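Trehalose-6-phosphate phosphatase (Candida albicans, PDB 5DXI) belongs to the haloacid dehalogenase (HAD) superfamily of phosphatases and binds a magnesium ion. Local coordinates at residues R22-F27 and E223-M228; D54-D59 and L296-V301; M240-N245 and K277-A282. One frame throughout, in Å; residues are numbered along the deposited sequence.

Interaction 1. Residues R22-F27 and E223-M228; sequences RRLFLF and ELPDFM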
loop_
_atom_site.group_PDB
_atom_site.type_symbol
_atom_site.label_atom_id
_atom_site.label_comp_id
_atom_site.label_asym_id
_atom_site.label_seq_id
_atom_site.Cartn_x
_atom_site.Cartn_y
_atom_site.Cartn_z
ATOM N N ARG A 22 -6.209 3.590 -20.365
ATOM C CA ARG A 22 -6.862 3.647 -19.053
ATOM C C ARG A 22 -5.899 3.194 -17.964
ATOM O O ARG A 22 -5.781 2.009 -17.651
ATOM C CB ARG A 22 -8.130 2.794 -19.053
ATOM C CG ARG A 22 -9.176 3.292 -20.042
ATOM C CD ARG A 22 -10.286 2.287 -20.251
ATOM N NE ARG A 22 -9.785 1.033 -20.817
ATOM C CZ ARG A 22 -9.576 0.829 -22.115
ATOM N NH1 ARG A 22 -9.818 1.796 -22.991
ATOM N NH2 ARG A 22 -9.117 -0.340 -22.535
ATOM N N ARG A 23 -5.228 4.166 -17.371
ATOM C CA ARG A 23 -4.135 3.872 -16.480
ATOM C C ARG A 23 -4.570 3.970 -15.028
ATOM O O ARG A 23 -5.269 4.912 -14.644
ATOM C CB ARG A 23 -3.004 4.838 -16.782
ATOM C CG ARG A 23 -2.734 4.904 -18.290
ATOM C CD ARG A 23 -1.430 5.569 -18.562
ATOM N NE ARG A 23 -1.184 5.880 -19.970
ATOM C CZ ARG A 23 -1.209 7.106 -20.484
ATOM N NH1 ARG A 23 -1.503 8.147 -19.713
ATOM N NH2 ARG A 23 -0.958 7.285 -21.776
ATOM N N LEU A 24 -4.142 3.012 -14.218
ATOM C CA LEU A 24 -4.452 3.021 -12.790
ATOM C C LEU A 24 -3.180 2.866 -11.970
ATOM O O LEU A 24 -2.492 1.824 -12.026
ATOM C CB LEU A 24 -5.441 1.907 -12.445
ATOM C CG LEU A 24 -5.853 1.723 -10.986
ATOM C CD1 LEU A 24 -6.601 2.945 -10.448
ATOM C CD2 LEU A 24 -6.703 0.464 -10.847
ATOM N N PHE A 25 -2.867 3.907 -11.210
ATOM C CA PHE A 25 -1.727 3.909 -10.309
ATOM C C PHE A 25 -2.167 3.601 -8.881
ATOM O O PHE A 25 -3.094 4.239 -8.351
ATOM C CB PHE A 25 -1.010 5.270 -10.359
ATOM C CG PHE A 25 -0.392 5.579 -11.699
ATOM C CD1 PHE A 25 0.897 5.159 -11.997
ATOM C CD2 PHE A 25 -1.115 6.254 -12.677
ATOM C CE1 PHE A 25 1.464 5.431 -13.238
ATOM C CE2 PHE A 25 -0.555 6.524 -13.920
ATOM C CZ PHE A 25 0.740 6.116 -14.198
ATOM N N LEU A 26 -1.481 2.648 -8.258
ATOM C CA LEU A 26 -1.820 2.168 -6.924
ATOM C C LEU A 26 -0.607 2.296 -6.020
ATOM O O LEU A 26 0.242 1.388 -5.934
ATOM C CB LEU A 26 -2.294 0.720 -6.987
ATOM C CG LEU A 26 -3.414 0.500 -8.000
ATOM C CD1 LEU A 26 -3.479 -0.982 -8.433
ATOM C CD2 LEU A 26 -4.750 0.973 -7.438
ATOM N N PHE A 27 -0.525 3.430 -5.336
ATOM C CA PHE A 27 0.692 3.776 -4.609
ATOM C C PHE A 27 0.571 3.605 -3.119
ATOM O O PHE A 27 -0.254 4.251 -2.471
ATOM C CB PHE A 27 1.114 5.233 -4.849
ATOM C CG PHE A 27 1.426 5.560 -6.273
ATOM C CD1 PHE A 27 1.902 4.578 -7.147
ATOM C CD2 PHE A 27 1.294 6.867 -6.735
ATOM C CE1 PHE A 27 2.210 4.894 -8.462
ATOM C CE2 PHE A 27 1.599 7.188 -8.049
ATOM C CZ PHE A 27 2.058 6.199 -8.917
ATOM N N GLU A 223 -13.553 -0.894 -20.563
ATOM C CA GLU A 223 -13.669 -0.008 -19.412
ATOM C C GLU A 223 -12.664 -0.394 -18.326
ATOM O O GLU A 223 -12.472 0.348 -17.361
ATOM C CB GLU A 223 -15.095 -0.033 -18.847
ATOM C CG GLU A 223 -16.153 0.518 -19.810
ATOM C CD GLU A 223 -17.568 0.452 -19.246
ATOM O OE1 GLU A 223 -17.757 -0.078 -18.128
ATOM O OE2 GLU A 223 -18.499 0.911 -19.941
ATOM N N LEU A 224 -12.012 -1.546 -18.488
ATOM C CA LEU A 224 -11.003 -1.981 -17.521
ATOM C C LEU A 224 -9.701 -1.216 -17.710
ATOM O O LEU A 224 -9.393 -0.779 -18.814
ATOM C CB LEU A 224 -10.746 -3.484 -17.642
ATOM C CG LEU A 224 -11.901 -4.376 -17.178
ATOM C CD1 LEU A 224 -11.622 -5.842 -17.476
ATOM C CD2 LEU A 224 -12.159 -4.175 -15.695
ATOM N N PRO A 225 -8.922 -1.056 -16.627
ATOM C CA PRO A 225 -7.585 -0.484 -16.801
ATOM C C PRO A 225 -6.765 -1.359 -17.744
ATOM O O PRO A 225 -6.948 -2.577 -17.744
ATOM C CB PRO A 225 -6.997 -0.507 -15.385
ATOM C CG PRO A 225 -8.180 -0.654 -14.470
ATOM C CD PRO A 225 -9.168 -1.474 -15.238
ATOM N N ASP A 226 -5.907 -0.760 -18.560
ATOM C CA ASP A 226 -5.034 -1.552 -19.418
ATOM C C ASP A 226 -3.578 -1.321 -19.033
ATOM O O ASP A 226 -2.659 -1.835 -19.673
ATOM C CB ASP A 226 -5.274 -1.215 -20.892
ATOM C CG ASP A 226 -5.111 0.268 -21.187
ATOM O OD1 ASP A 226 -4.999 1.068 -20.228
ATOM O OD2 ASP A 226 -5.108 0.640 -22.378
ATOM N N PHE A 227 -3.392 -0.552 -17.965
ATOM C CA PHE A 227 -2.085 -0.266 -17.386
ATOM C C PHE A 227 -2.265 -0.080 -15.888
ATOM O O PHE A 227 -2.989 0.819 -15.452
ATOM C CB PHE A 227 -1.473 0.995 -18.009
ATOM C CG PHE A 227 -0.124 1.363 -17.453
ATOM C CD1 PHE A 227 1.037 0.941 -18.079
ATOM C CD2 PHE A 227 -0.013 2.141 -16.316
ATOM C CE1 PHE A 227 2.287 1.286 -17.577
ATOM C CE2 PHE A 227 1.229 2.487 -15.805
ATOM C CZ PHE A 227 2.381 2.060 -16.435
ATOM N N MET A 228 -1.626 -0.935 -15.103
ATOM C CA MET A 228 -1.699 -0.840 -13.655
ATOM C C MET A 228 -0.297 -0.860 -13.059
ATOM O O MET A 228 0.451 -1.829 -13.234
ATOM C CB MET A 228 -2.551 -1.982 -13.076
ATOM C CG MET A 228 -4.047 -1.891 -13.385
ATOM S SD MET A 228 -4.750 -3.436 -14.010
ATOM C CE MET A 228 -4.069 -3.448 -15.670
#
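Arg22 and Asp226 grip each other twice just before two parallel strands begin. The backbone N of Arg22 donates to Asp226 OD1 at 2.8 Å, on the syn side of the carboxylate but 31° out of its plane, and the backbone N of Asp226 returns a bond to Arg22 O at 2.9 Å. The Arg22 chain, bent at chi3 (-62°), brings NE to Leu224 O at 2.7 Å, with the oxygen in the guanidinium plane; Asp226 OD2 lies over one face of that group, near in charge only. Farther in, Leu24 N meets Phe227 O at 2.8 Å in a nearly straight bond. This pairing joins 23-27 and 227-232, the middle pair of the parallel part of the Rossmann-like HAD sheet. Leu24 and Met228 share one face of it, where Leu24 CD2 touches Pro225 CG at 4.1 Å under helix 191-199. On the other face are Arg23 and Phe227, and the Phe25 and Phe227 rings meet obliquely, planes 59° apart, Phe25 CE1 to Phe227 CE2 3.9 Å. Behind this, Asp226 OD2 accepts from Gln21 N, while the Arg23 guanidinium is held by Asn62 and Ser20 and lies against Tyr17.

Interaction 2. Residues D54-D59 and L296-V301; sequences DVLSSD and LLAGLV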
loop_
_atom_site.group_PDB
_atom_site.type_symbol
_atom_site.label_atom_id
_atom_site.label_comp_id
_atom_site.label_asym_id
_atom_site.label_seq_id
_atom_site.Cartn_x
_atom_site.Cartn_y
_atom_site.Cartn_z
ATOM N N ASP A 54 0.793 15.938 -9.683
ATOM C CA ASP A 54 0.048 16.941 -10.448
ATOM C C ASP A 54 0.034 16.609 -11.939
ATOM O O ASP A 54 -1.027 16.546 -12.561
ATOM C CB ASP A 54 0.624 18.344 -10.226
ATOM C CG ASP A 54 -0.236 19.434 -10.852
ATOM O OD1 ASP A 54 -1.481 19.283 -10.858
ATOM O OD2 ASP A 54 0.332 20.439 -11.332
ATOM N N VAL A 55 1.210 16.357 -12.503
ATOM C CA VAL A 55 1.297 16.062 -13.931
ATOM C C VAL A 55 0.565 14.773 -14.274
ATOM O O VAL A 55 -0.192 14.710 -15.251
ATOM C CB VAL A 55 2.755 15.936 -14.405
ATOM C CG1 VAL A 55 2.793 15.539 -15.878
ATOM C CG2 VAL A 55 3.501 17.234 -14.179
ATOM N N LEU A 56 0.779 13.741 -13.469
ATOM C CA LEU A 56 0.125 12.467 -13.740
ATOM C C LEU A 56 -1.392 12.568 -13.592
ATOM O O LEU A 56 -2.134 12.079 -14.446
ATOM C CB LEU A 56 0.687 11.379 -12.824
ATOM C CG LEU A 56 2.123 10.946 -13.136
ATOM C CD1 LEU A 56 2.505 9.765 -12.264
ATOM C CD2 LEU A 56 2.314 10.620 -14.605
ATOM N N SER A 57 -1.863 13.238 -12.538
ATOM C CA SER A 57 -3.302 13.326 -12.307
ATOM C C SER A 57 -3.990 14.233 -13.329
ATOM O O SER A 57 -5.207 14.148 -13.516
ATOM C CB SER A 57 -3.613 13.834 -10.893
ATOM O OG SER A 57 -3.161 15.167 -10.702
ATOM N N SER A 58 -3.217 15.075 -14.008
ATOM C CA SER A 58 -3.798 16.026 -14.962
ATOM C C SER A 58 -4.239 15.356 -16.248
ATOM O O SER A 58 -5.138 15.843 -16.942
ATOM C CB SER A 58 -2.795 17.130 -15.277
ATOM O OG SER A 58 -2.549 17.913 -14.120
ATOM N N ASP A 59 -3.614 14.221 -16.544
ATOM C CA ASP A 59 -3.976 13.405 -17.693
ATOM C C ASP A 59 -5.246 12.629 -17.360
ATOM O O ASP A 59 -5.264 11.819 -16.433
ATOM C CB ASP A 59 -2.818 12.467 -18.061
ATOM C CG ASP A 59 -3.013 11.772 -19.401
ATOM O OD1 ASP A 59 -4.166 11.599 -19.857
ATOM O OD2 ASP A 59 -1.989 11.387 -20.001
ATOM N N LEU A 296 9.822 9.796 -14.882
ATOM C CA LEU A 296 9.999 9.350 -16.256
ATOM C C LEU A 296 8.668 9.260 -16.986
ATOM O O LEU A 296 8.510 9.791 -18.086
ATOM C CB LEU A 296 10.687 7.978 -16.285
ATOM C CG LEU A 296 10.873 7.380 -17.681
ATOM C CD1 LEU A 296 11.934 8.184 -18.431
ATOM C CD2 LEU A 296 11.195 5.873 -17.658
ATOM N N LEU A 297 7.702 8.588 -16.364
ATOM C CA LEU A 297 6.377 8.475 -16.946
ATOM C C LEU A 297 5.747 9.851 -17.104
ATOM O O LEU A 297 5.037 10.115 -18.072
ATOM C CB LEU A 297 5.468 7.604 -16.078
ATOM C CG LEU A 297 5.901 6.169 -15.772
ATOM C CD1 LEU A 297 4.811 5.460 -14.975
ATOM C CD2 LEU A 297 6.199 5.438 -17.059
ATOM N N ALA A 298 6.022 10.718 -16.139
ATOM C CA ALA A 298 5.402 12.040 -16.099
ATOM C C ALA A 298 5.943 12.994 -17.167
ATOM O O ALA A 298 5.345 14.035 -17.438
ATOM C CB ALA A 298 5.578 12.651 -14.704
ATOM N N GLY A 299 7.070 12.648 -17.771
ATOM C CA GLY A 299 7.700 13.545 -18.720
ATOM C C GLY A 299 8.506 14.641 -18.035
ATOM O O GLY A 299 8.761 15.693 -18.626
ATOM N N LEU A 300 8.904 14.398 -16.789
ATOM C CA LEU A 300 9.679 15.370 -16.020
ATOM C C LEU A 300 11.163 15.191 -16.248
ATOM O O LEU A 300 11.747 15.855 -17.102
ATOM C CB LEU A 300 9.389 15.261 -14.522
ATOM C CG LEU A 300 8.191 15.970 -13.888
ATOM C CD1 LEU A 300 6.898 15.811 -14.662
ATOM C CD2 LEU A 300 8.048 15.543 -12.430
ATOM N N VAL A 301 11.777 14.318 -15.453
ATOM C CA VAL A 301 13.204 14.037 -15.571
ATOM C C VAL A 301 13.436 12.530 -15.517
ATOM O O VAL A 301 13.376 11.841 -16.541
ATOM C CB VAL A 301 14.036 14.729 -14.451
ATOM C CG1 VAL A 301 15.449 15.020 -14.939
ATOM C CG2 VAL A 301 13.372 16.018 -13.982
#
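Leu56 turns CG away from its carbonyl carbon (chi1 -71°), and chi2 (-174°) puts CD1 anti to CA and leaves CD2, the other branch, against Ala298. Leu56 CD2 lies 3.7 Å from Ala298 CA and 3.8 Å from Ala298 CB. Val55, with CG1 anti to the backbone N (chi1 176°), splits its two methyls between different partners. CG1 lies 3.3 Å from the carbonyl oxygen of Ala298, while CG2 touches Leu300 CD1 at 3.7 Å, the two side chains lying alongside and running opposite ways. No hydrogen bond crosses; the contact is a small, mainly apolar seam between the C-terminal ends of helices 47-58 and 287-298, on one side of the HAD core. At Gly299 the second helix closes in a Schellman motif, with positive phi and a bond from Gly299 N to Leu296 O of 3.2 Å. The turn lets Leu300 fold back against helix 47-58, where Arg51 and Ile52 also meet it. In the first helix, Ser58 OG donates to Asp54 O at 2.6 Å, from above the carbonyl plane. Leu56 and Leu297 both reach Tyr17 of helix 10-19, and Ile64 of strand 62-67 also touches Leu56.

Interaction 3. Residues M240-N245 and K277-A282; sequences MFNSLN and KTVAIA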
loop_
_atom_site.group_PDB
_atom_site.type_symbol
_atom_site.label_atom_id
_atom_site.label_comp_id
_atom_site.label_asym_id
_atom_site.label_seq_id
_atom_site.Cartn_x
_atom_site.Cartn_y
_atom_site.Cartn_z
ATOM N N MET A 240 -1.547 -6.149 -1.963
ATOM C CA MET A 240 -1.777 -5.526 -3.255
ATOM C C MET A 240 -1.188 -6.354 -4.387
ATOM O O MET A 240 -1.869 -6.588 -5.384
ATOM C CB MET A 240 -1.202 -4.113 -3.308
ATOM C CG MET A 240 -1.825 -3.159 -2.294
ATOM S SD MET A 240 -1.582 -1.417 -2.717
ATOM C CE MET A 240 0.196 -1.313 -2.507
ATOM N N PHE A 241 0.062 -6.790 -4.235
ATOM C CA PHE A 241 0.741 -7.532 -5.300
ATOM C C PHE A 241 0.001 -8.845 -5.576
ATOM O O PHE A 241 -0.170 -9.252 -6.730
ATOM C CB PHE A 241 2.210 -7.836 -4.937
ATOM C CG PHE A 241 3.026 -6.618 -4.548
ATOM C CD1 PHE A 241 2.727 -5.370 -5.056
ATOM C CD2 PHE A 241 4.117 -6.744 -3.690
ATOM C CE1 PHE A 241 3.488 -4.245 -4.694
ATOM C CE2 PHE A 241 4.876 -5.635 -3.324
ATOM C CZ PHE A 241 4.563 -4.385 -3.827
ATOM N N ASN A 242 -0.392 -9.525 -4.504
ATOM C CA ASN A 242 -1.117 -10.785 -4.631
ATOM C C ASN A 242 -2.445 -10.590 -5.371
ATOM O O ASN A 242 -2.781 -11.377 -6.236
ATOM C CB ASN A 242 -1.361 -11.411 -3.260
ATOM C CG ASN A 242 -0.266 -12.372 -2.848
ATOM O OD1 ASN A 242 0.179 -13.228 -3.634
ATOM N ND2 ASN A 242 0.172 -12.250 -1.599
ATOM N N SER A 243 -3.202 -9.548 -5.022
ATOM C CA SER A 243 -4.469 -9.290 -5.716
ATOM C C SER A 243 -4.240 -9.057 -7.198
ATOM O O SER A 243 -4.990 -9.577 -8.032
ATOM C CB SER A 243 -5.227 -8.093 -5.123
ATOM O OG SER A 243 -5.825 -8.466 -3.902
ATOM N N LEU A 244 -3.214 -8.278 -7.527
ATOM C CA LEU A 244 -2.890 -8.052 -8.933
ATOM C C LEU A 244 -2.476 -9.326 -9.667
ATOM O O LEU A 244 -2.868 -9.535 -10.817
ATOM C CB LEU A 244 -1.783 -7.015 -9.069
ATOM C CG LEU A 244 -2.208 -5.578 -8.818
ATOM C CD1 LEU A 244 -0.973 -4.710 -8.850
ATOM C CD2 LEU A 244 -3.226 -5.110 -9.864
ATOM N N ASN A 245 -1.673 -10.168 -9.023
ATOM C CA ASN A 245 -1.287 -11.440 -9.640
ATOM C C ASN A 245 -2.502 -12.328 -9.911
ATOM O O ASN A 245 -2.606 -12.960 -10.959
ATOM C CB ASN A 245 -0.289 -12.185 -8.758
ATOM C CG ASN A 245 1.057 -11.488 -8.689
ATOM O OD1 ASN A 245 1.428 -10.721 -9.589
ATOM N ND2 ASN A 245 1.794 -11.742 -7.610
ATOM N N LYS A 277 12.220 -10.765 -0.491
ATOM C CA LYS A 277 11.249 -11.773 -0.886
ATOM C C LYS A 277 9.887 -11.114 -1.014
ATOM O O LYS A 277 9.445 -10.423 -0.095
ATOM C CB LYS A 277 11.216 -12.922 0.128
ATOM C CG LYS A 277 9.919 -13.716 0.109
ATOM C CD LYS A 277 10.110 -15.194 0.451
ATOM C CE LYS A 277 8.765 -15.849 0.744
ATOM N NZ LYS A 277 7.653 -15.165 0.021
ATOM N N THR A 278 9.235 -11.322 -2.154
ATOM C CA THR A 278 8.005 -10.605 -2.484
ATOM C C THR A 278 7.348 -11.337 -3.639
ATOM O O THR A 278 8.015 -12.083 -4.366
ATOM C CB THR A 278 8.273 -9.146 -2.891
ATOM O OG1 THR A 278 7.052 -8.507 -3.291
ATOM C CG2 THR A 278 9.236 -9.106 -4.056
ATOM N N VAL A 279 6.052 -11.139 -3.827
ATOM C CA VAL A 279 5.417 -11.729 -5.008
ATOM C C VAL A 279 5.331 -10.717 -6.144
ATOM O O VAL A 279 4.746 -10.994 -7.195
ATOM C CB VAL A 279 4.031 -12.289 -4.690
ATOM C CG1 VAL A 279 4.155 -13.401 -3.653
ATOM C CG2 VAL A 279 3.083 -11.174 -4.211
ATOM N N ALA A 280 5.907 -9.535 -5.927
ATOM C CA ALA A 280 6.006 -8.546 -6.991
ATOM C C ALA A 280 6.866 -9.086 -8.135
ATOM O O ALA A 280 7.665 -10.007 -7.947
ATOM C CB ALA A 280 6.582 -7.221 -6.451
ATOM N N ILE A 281 6.706 -8.513 -9.321
ATOM C CA ILE A 281 7.398 -9.017 -10.500
ATOM C C ILE A 281 8.782 -8.402 -10.656
ATOM O O ILE A 281 9.633 -8.926 -11.382
ATOM C CB ILE A 281 6.568 -8.734 -11.773
ATOM C CG1 ILE A 281 7.086 -9.555 -12.955
ATOM C CG2 ILE A 281 6.552 -7.244 -12.089
ATOM C CD1 ILE A 281 6.240 -9.433 -14.208
ATOM N N ALA A 282 9.010 -7.299 -9.945
ATOM C CA ALA A 282 10.272 -6.571 -10.017
ATOM C C ALA A 282 10.437 -5.665 -8.793
ATOM O O ALA A 282 9.481 -5.433 -8.038
ATOM C CB ALA A 282 10.336 -5.749 -11.303
#
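Ala280 sets its methyl over one face of the Phe241 ring: CB stands 4.0 Å from the ring centroid and 20° off the normal, a CH-pi contact displaced toward the CD2 and CE2 rim. Thr278 OG1 sits near the same rim, 3.4 Å from Phe241 CD2, and the threonine side chain runs at about a right angle to that of Phe241. That oxygen is anti to the backbone N of Thr278 (chi1 176°) and accepts from Ala280 N at 3.1 Å, in a nearly straight bond that closes an ST turn. The turn keeps the hydroxyl at the ring rim and the methyl over the ring face within one short loop. Val279, between them, directs CG2 at the stem of the phenylalanine, 3.5 Å from Phe241 CB. The contact joins helix 235-253, which follows strand 227-232 in the HAD core, to the loop leading into the edge strand 282-284. One turn along the helix, Asn245 slants against Val279 and donates through ND2 to Val279 O at 3.1 Å. The acceptor lies close to the amide plane. The bond is nearly straight at the hydrogen, yet the donor stands 43° above the carbonyl plane, not on a lone pair. Asn242 crosses Val279 at about a right angle and lays OD1 3.6 Å from its CG2. Beyond the segments, Glu238 of the same helix hydrogen-bonds to both Thr278 OG1 and Val279 N, bracing the turn, while Pro268 and Cys230 also touch Phe241.

Interactions 1 and 2 meet directly on one side of the sheet: Arg23 NH1 forms a salt bridge with Asp59 OD2 at 3.3 Å, and Phe25 CE1 packs on Leu297 CD1 at 3.8 Å. Interaction 3 lies about 16 Å from interaction 1, centre to centre, linked to it through strand 227-232 and helix 235-253, which are consecutive in the chain. Its centre is about 24 Å from that of interaction 2. Strand 23-27 leads into Asp28 and Asp30, which bind the magnesium ion with Asp233, just beyond strand 227-232. The Phe241 side chain is about 9 Å from the magnesium ion, and that of Phe25 about 14 Å from beryllium trifluoride.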